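Local coordinates for hypothetical 39.9 kDa protein (Saccharomyces cerevisiae, PDB 2GA8), which acts as an ATP-dependent P-loop kinase that could take part in endoplasmic reticulum membrane assembly, at residues 94-99 / 168-173; 125-130 / 191-196. One frame throughout, in Å; residues are numbered along the deposited sequence.

Contact 1 (94-99 / 168-173); sequences QGLFKD and RRCLDL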
loop_
_atom_site.group_PDB
_atom_site.type_symbol
_atom_site.label_atom_id
_atom_site.label_comp_id
_atom_site.label_asym_id
_atom_site.label_seq_id
_atom_site.Cartn_x
_atom_site.Cartn_y
_atom_site.Cartn_z
ATOM N N GLN A 94 18.182 17.717 -1.548
ATOM C CA GLN A 94 18.071 16.318 -1.956
ATOM C C GLN A 94 16.661 15.727 -1.826
ATOM O O GLN A 94 16.505 14.526 -1.599
ATOM C CB GLN A 94 19.063 15.464 -1.160
ATOM C CG GLN A 94 20.466 16.060 -1.067
ATOM C CD GLN A 94 21.006 16.511 -2.414
ATOM O OE1 GLN A 94 21.294 17.690 -2.615
ATOM N NE2 GLN A 94 21.141 15.574 -3.345
ATOM N N GLY A 95 15.646 16.575 -1.970
ATOM C CA GLY A 95 14.266 16.123 -1.889
ATOM C C GLY A 95 13.792 15.778 -0.491
ATOM O O GLY A 95 12.915 14.927 -0.321
ATOM N N LEU A 96 14.357 16.446 0.510
ATOM C CA LEU A 96 13.993 16.192 1.898
ATOM C C LEU A 96 13.596 17.441 2.678
ATOM O O LEU A 96 13.899 18.566 2.277
ATOM C CB LEU A 96 15.155 15.497 2.613
ATOM C CG LEU A 96 15.464 14.056 2.197
ATOM C CD1 LEU A 96 16.747 13.591 2.855
ATOM C CD2 LEU A 96 14.313 13.154 2.594
ATOM N N PHE A 97 12.893 17.218 3.785
ATOM C CA PHE A 97 12.459 18.277 4.693
ATOM C C PHE A 97 13.243 18.006 5.979
ATOM O O PHE A 97 12.756 17.329 6.885
ATOM C CB PHE A 97 10.955 18.171 4.980
ATOM C CG PHE A 97 10.080 18.422 3.785
ATOM C CD1 PHE A 97 10.058 19.669 3.170
ATOM C CD2 PHE A 97 9.262 17.414 3.282
ATOM C CE1 PHE A 97 9.230 19.910 2.069
ATOM C CE2 PHE A 97 8.432 17.642 2.184
ATOM C CZ PHE A 97 8.417 18.895 1.577
ATOM N N LYS A 98 14.460 18.532 6.043
ATOM C CA LYS A 98 15.344 18.324 7.186
ATOM C C LYS A 98 14.717 18.412 8.575
ATOM O O LYS A 98 14.968 17.556 9.423
ATOM C CB LYS A 98 16.526 19.297 7.112
ATOM C CG LYS A 98 17.602 19.046 8.162
ATOM C CD LYS A 98 18.766 20.011 8.000
ATOM C CE LYS A 98 19.900 19.675 8.955
ATOM N NZ LYS A 98 19.460 19.664 10.377
ATOM N N ASP A 99 13.896 19.431 8.808
ATOM C CA ASP A 99 13.284 19.623 10.120
ATOM C C ASP A 99 12.006 18.837 10.421
ATOM O O ASP A 99 11.401 19.031 11.476
ATOM C CB ASP A 99 13.003 21.112 10.347
ATOM C CG ASP A 99 14.248 21.970 10.209
ATOM O OD1 ASP A 99 15.301 21.589 10.764
ATOM O OD2 ASP A 99 14.172 23.032 9.553
ATOM N N ARG A 168 17.442 6.093 2.927
ATOM C CA ARG A 168 18.602 5.990 3.794
ATOM C C ARG A 168 19.128 7.376 4.151
ATOM O O ARG A 168 19.559 7.607 5.282
ATOM C CB ARG A 168 19.686 5.158 3.112
ATOM C CG ARG A 168 19.298 3.695 2.920
ATOM C CD ARG A 168 20.382 2.918 2.185
ATOM N NE ARG A 168 20.710 3.531 0.903
ATOM C CZ ARG A 168 21.927 3.945 0.563
ATOM N NH1 ARG A 168 22.137 4.495 -0.627
ATOM N NH2 ARG A 168 22.939 3.809 1.412
ATOM N N ARG A 169 19.090 8.302 3.195
ATOM C CA ARG A 169 19.566 9.658 3.453
ATOM C C ARG A 169 18.614 10.356 4.416
ATOM O O ARG A 169 19.012 11.240 5.170
ATOM C CB ARG A 169 19.673 10.463 2.155
ATOM C CG ARG A 169 20.130 11.901 2.378
ATOM C CD ARG A 169 20.412 12.653 1.076
ATOM N NE ARG A 169 21.620 12.183 0.400
ATOM C CZ ARG A 169 21.682 11.106 -0.378
ATOM N NH1 ARG A 169 20.599 10.369 -0.593
ATOM N NH2 ARG A 169 22.833 10.763 -0.942
ATOM N N CYS A 170 17.350 9.954 4.382
ATOM C CA CYS A 170 16.354 10.529 5.268
ATOM C C CYS A 170 16.661 10.054 6.692
ATOM O O CYS A 170 16.614 10.828 7.649
ATOM C CB CYS A 170 14.958 10.067 4.839
ATOM S SG CYS A 170 13.598 10.967 5.596
ATOM N N LEU A 171 16.990 8.775 6.825
ATOM C CA LEU A 171 17.299 8.211 8.132
ATOM C C LEU A 171 18.555 8.847 8.729
ATOM O O LEU A 171 18.732 8.849 9.947
ATOM C CB LEU A 171 17.470 6.693 8.025
ATOM C CG LEU A 171 16.241 5.899 7.559
ATOM C CD1 LEU A 171 16.586 4.424 7.512
ATOM C CD2 LEU A 171 15.064 6.141 8.502
ATOM N N ASP A 172 19.418 9.393 7.874
ATOM C CA ASP A 172 20.645 10.038 8.343
ATOM C C ASP A 172 20.344 11.355 9.047
ATOM O O ASP A 172 21.203 11.917 9.728
ATOM C CB ASP A 172 21.598 10.320 7.176
ATOM C CG ASP A 172 22.118 9.055 6.523
ATOM O OD1 ASP A 172 22.495 8.120 7.257
ATOM O OD2 ASP A 172 22.163 9.004 5.276
ATOM N N LEU A 173 19.126 11.848 8.867
ATOM C CA LEU A 173 18.718 13.106 9.473
ATOM C C LEU A 173 18.019 12.908 10.814
ATOM O O LEU A 173 17.691 13.878 11.495
ATOM C CB LEU A 173 17.802 13.870 8.517
ATOM C CG LEU A 173 18.427 14.239 7.169
ATOM C CD1 LEU A 173 17.373 14.856 6.261
ATOM C CD2 LEU A 173 19.589 15.200 7.391
#
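L96 reaches with both of its methyl branches onto the short helix 168-171 and the turn that follows it, just after a Schellman motif has closed helix 84-92. In that motif Q94, at positive phi, is the C-prime residue: G95 N and Q94 N bond back to carbonyls of the last turn of helix 84-92. The chain then runs on without regular structure, and L96 becomes the centre of a small apolar contact between this loop and the helix.

Its CG stands anti to the carbonyl carbon (chi1 -69°), and with chi2 extended the two methyls part toward different neighbours. CD2 goes to C170, lying 3.8 Å from SG. CD1 is shared by two residues four positions apart, sitting 3.7 Å from L173 CD1 and 3.8 Å from R169 CG, so that the aliphatic root of the arginine and the leucine tip lie against the same methyl.

R169 leaves the helix with CG anti to the backbone N and bends at chi3 (-71°). The methylene at that bend, R169 CD, is 3.8 Å from Q94 CB, an aliphatic contact at the exposed margin. L173 also packs its CD1 against the backbone of K98, 4.1 Å from CA, while the lysine chain extends past it.

The closest contacts involve only carbon and sulfur atoms, and the contact is modest packing away from the probable ATP site. C170, touched also by V101, has its side chain about 3 Å from a bound mercury ion, and C170 CB is 3.9 Å from L96 CD2.

Contact 2 (125-130 / 191-196); sequences VARGGT and DSNNFL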
loop_
_atom_site.group_PDB
_atom_site.type_symbol
_atom_site.label_atom_id
_atom_site.label_comp_id
_atom_site.label_asym_id
_atom_site.label_seq_id
_atom_site.Cartn_x
_atom_site.Cartn_y
_atom_site.Cartn_z
ATOM N N VAL A 125 3.861 14.934 -1.270
ATOM C CA VAL A 125 4.944 14.483 -0.403
ATOM C C VAL A 125 4.679 14.791 1.062
ATOM O O VAL A 125 3.943 15.720 1.389
ATOM C CB VAL A 125 6.301 15.132 -0.784
ATOM C CG1 VAL A 125 6.735 14.663 -2.160
ATOM C CG2 VAL A 125 6.183 16.657 -0.757
ATOM N N ALA A 126 5.279 13.989 1.934
ATOM C CA ALA A 126 5.137 14.177 3.369
ATOM C C ALA A 126 6.528 14.218 3.998
ATOM O O ALA A 126 7.481 14.662 3.363
ATOM C CB ALA A 126 4.297 13.061 3.975
ATOM N N ARG A 127 6.665 13.734 5.226
ATOM C CA ARG A 127 7.959 13.817 5.892
ATOM C C ARG A 127 9.115 13.063 5.243
ATOM O O ARG A 127 10.269 13.342 5.541
ATOM C CB ARG A 127 7.823 13.425 7.367
ATOM C CG ARG A 127 7.707 11.944 7.680
ATOM C CD ARG A 127 7.532 11.792 9.190
ATOM N NE ARG A 127 8.198 10.614 9.737
ATOM C CZ ARG A 127 7.595 9.459 9.996
ATOM N NH1 ARG A 127 6.296 9.310 9.754
ATOM N NH2 ARG A 127 8.290 8.456 10.515
ATOM N N GLY A 128 8.810 12.131 4.346
ATOM C CA GLY A 128 9.856 11.376 3.679
ATOM C C GLY A 128 10.412 12.089 2.457
ATOM O O GLY A 128 11.429 11.685 1.896
ATOM N N GLY A 129 9.744 13.155 2.031
ATOM C CA GLY A 129 10.224 13.892 0.877
ATOM C C GLY A 129 9.861 13.239 -0.441
ATOM O O GLY A 129 8.999 12.364 -0.496
ATOM N N THR A 130 10.541 13.646 -1.509
ATOM C CA THR A 130 10.250 13.119 -2.838
ATOM C C THR A 130 10.411 11.614 -3.018
ATOM O O THR A 130 9.779 11.028 -3.896
ATOM C CB THR A 130 11.100 13.826 -3.911
ATOM O OG1 THR A 130 12.487 13.606 -3.644
ATOM C CG2 THR A 130 10.815 15.316 -3.907
ATOM N N ASP A 191 7.300 6.546 5.921
ATOM C CA ASP A 191 6.584 7.815 5.851
ATOM C C ASP A 191 5.104 7.465 6.058
ATOM O O ASP A 191 4.334 7.362 5.097
ATOM C CB ASP A 191 6.776 8.480 4.482
ATOM C CG ASP A 191 6.234 9.896 4.444
ATOM O OD1 ASP A 191 5.412 10.246 5.316
ATOM O OD2 ASP A 191 6.618 10.658 3.540
ATOM N N SER A 192 4.715 7.266 7.314
ATOM C CA SER A 192 3.334 6.922 7.637
ATOM C C SER A 192 2.377 8.038 7.234
ATOM O O SER A 192 1.212 7.776 6.921
ATOM C CB SER A 192 3.186 6.643 9.138
ATOM O OG SER A 192 3.508 7.790 9.898
ATOM N N ASN A 193 2.878 9.275 7.250
ATOM C CA ASN A 193 2.098 10.457 6.882
ATOM C C ASN A 193 1.576 10.321 5.451
ATOM O O ASN A 193 0.381 10.485 5.183
ATOM C CB ASN A 193 2.968 11.730 6.921
ATOM C CG ASN A 193 3.757 11.891 8.218
ATOM O OD1 ASN A 193 4.184 10.920 8.830
ATOM N ND2 ASN A 193 3.986 13.141 8.616
ATOM N N ASN A 194 2.490 10.042 4.527
ATOM C CA ASN A 194 2.109 9.924 3.128
ATOM C C ASN A 194 1.359 8.635 2.814
ATOM O O ASN A 194 0.564 8.599 1.876
ATOM C CB ASN A 194 3.334 10.073 2.212
ATOM C CG ASN A 194 3.060 10.978 1.021
ATOM O OD1 ASN A 194 3.665 10.835 -0.043
ATOM N ND2 ASN A 194 2.148 11.921 1.200
ATOM N N PHE A 195 1.600 7.573 3.577
ATOM C CA PHE A 195 0.867 6.342 3.319
ATOM C C PHE A 195 -0.590 6.593 3.704
ATOM O O PHE A 195 -1.518 6.188 3.006
ATOM C CB PHE A 195 1.414 5.173 4.132
ATOM C CG PHE A 195 0.834 3.856 3.717
ATOM C CD1 PHE A 195 1.363 3.165 2.633
ATOM C CD2 PHE A 195 -0.304 3.355 4.338
ATOM C CE1 PHE A 195 0.764 1.994 2.169
ATOM C CE2 PHE A 195 -0.912 2.186 3.879
ATOM C CZ PHE A 195 -0.379 1.509 2.794
ATOM N N LEU A 196 -0.790 7.262 4.833
ATOM C CA LEU A 196 -2.139 7.585 5.268
ATOM C C LEU A 196 -2.779 8.463 4.194
ATOM O O LEU A 196 -3.960 8.315 3.882
ATOM C CB LEU A 196 -2.108 8.333 6.606
ATOM C CG LEU A 196 -3.461 8.848 7.111
ATOM C CD1 LEU A 196 -4.432 7.678 7.255
ATOM C CD2 LEU A 196 -3.269 9.560 8.456
HETATM O O HOH W 1 6.735 11.691 1.034
HETATM O O HOH W 2 6.122 6.541 11.033
#
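The backbone turns at A126-G129 in a type I beta turn, closed by G129 N to A126 O, and comes up against the N-terminus of helix 192-206, where A126 and N194 bring their CA atoms within 5.2 Å. D191 is the N-cap of that helix and joins the two segments with one carboxylate. Its OD1 accepts from N194 N at 3.0 Å, the capping bond, while OD2 accepts from G128 N in the turn at 2.8 Å. The two donors approach from opposite faces of the carboxylate, each steeply out of its plane. With CG anti to the backbone N (chi1 -171°), the carboxylate is placed between its own helix and the turn. Water 1 accepts from A126 N and lies 2.7 Å from D191 OD2 and within bonding range of G129 O, with fewer protons than acceptors in reach.

A126 fits its methyl against the first helical turn, with CB 3.5 Å from N193 CB and also against N194 CB and the carboxylate of D191.

R127 runs past D191 in the opposite direction, and one face of its guanidinium lies over D191 CA. R127 NH1 and D191 OD1 stay 4.6 Å apart, not in contact, but their opposite charges would probably favour the arrangement. At the guanidinium edge NH1 gives a bond to N193 OD1 of 2.8 Å, almost in the guanidinium plane, and a weak one to S192 OG. V101 O takes NE, and water 2 accepts from NH2 and donates to S192 OG, whose main partner is E275 of helix 275-285. N193 ND2 donates to F106 O and D103 O, which would fix the rotation of the amide; its OD1 meets R127 NH1 at a C=O...N angle of 152°, with NH1 tilted from the carbonyl plane.

Overall arrangement
From the N terminus the chain passes the P-loop and helix 84-92 before entering 94-99, the first half of contact 1. It then forms strands 109-111 and 123-125 and reaches 125-130, the first half of contact 2. After strand 156-160, an outer strand of the parallel sheet, segment 168-173 closes contact 1 over 69 residues, and 191-196 closes contact 2 over 61. The two loops therefore cross. Their centres are 12 Å apart, and the first halves touch directly: G95 O lies 2.9 Å from T130 N, a probable hydrogen bond. Together they join the loops around the mixed sheet to helices 168-171 and 192-206.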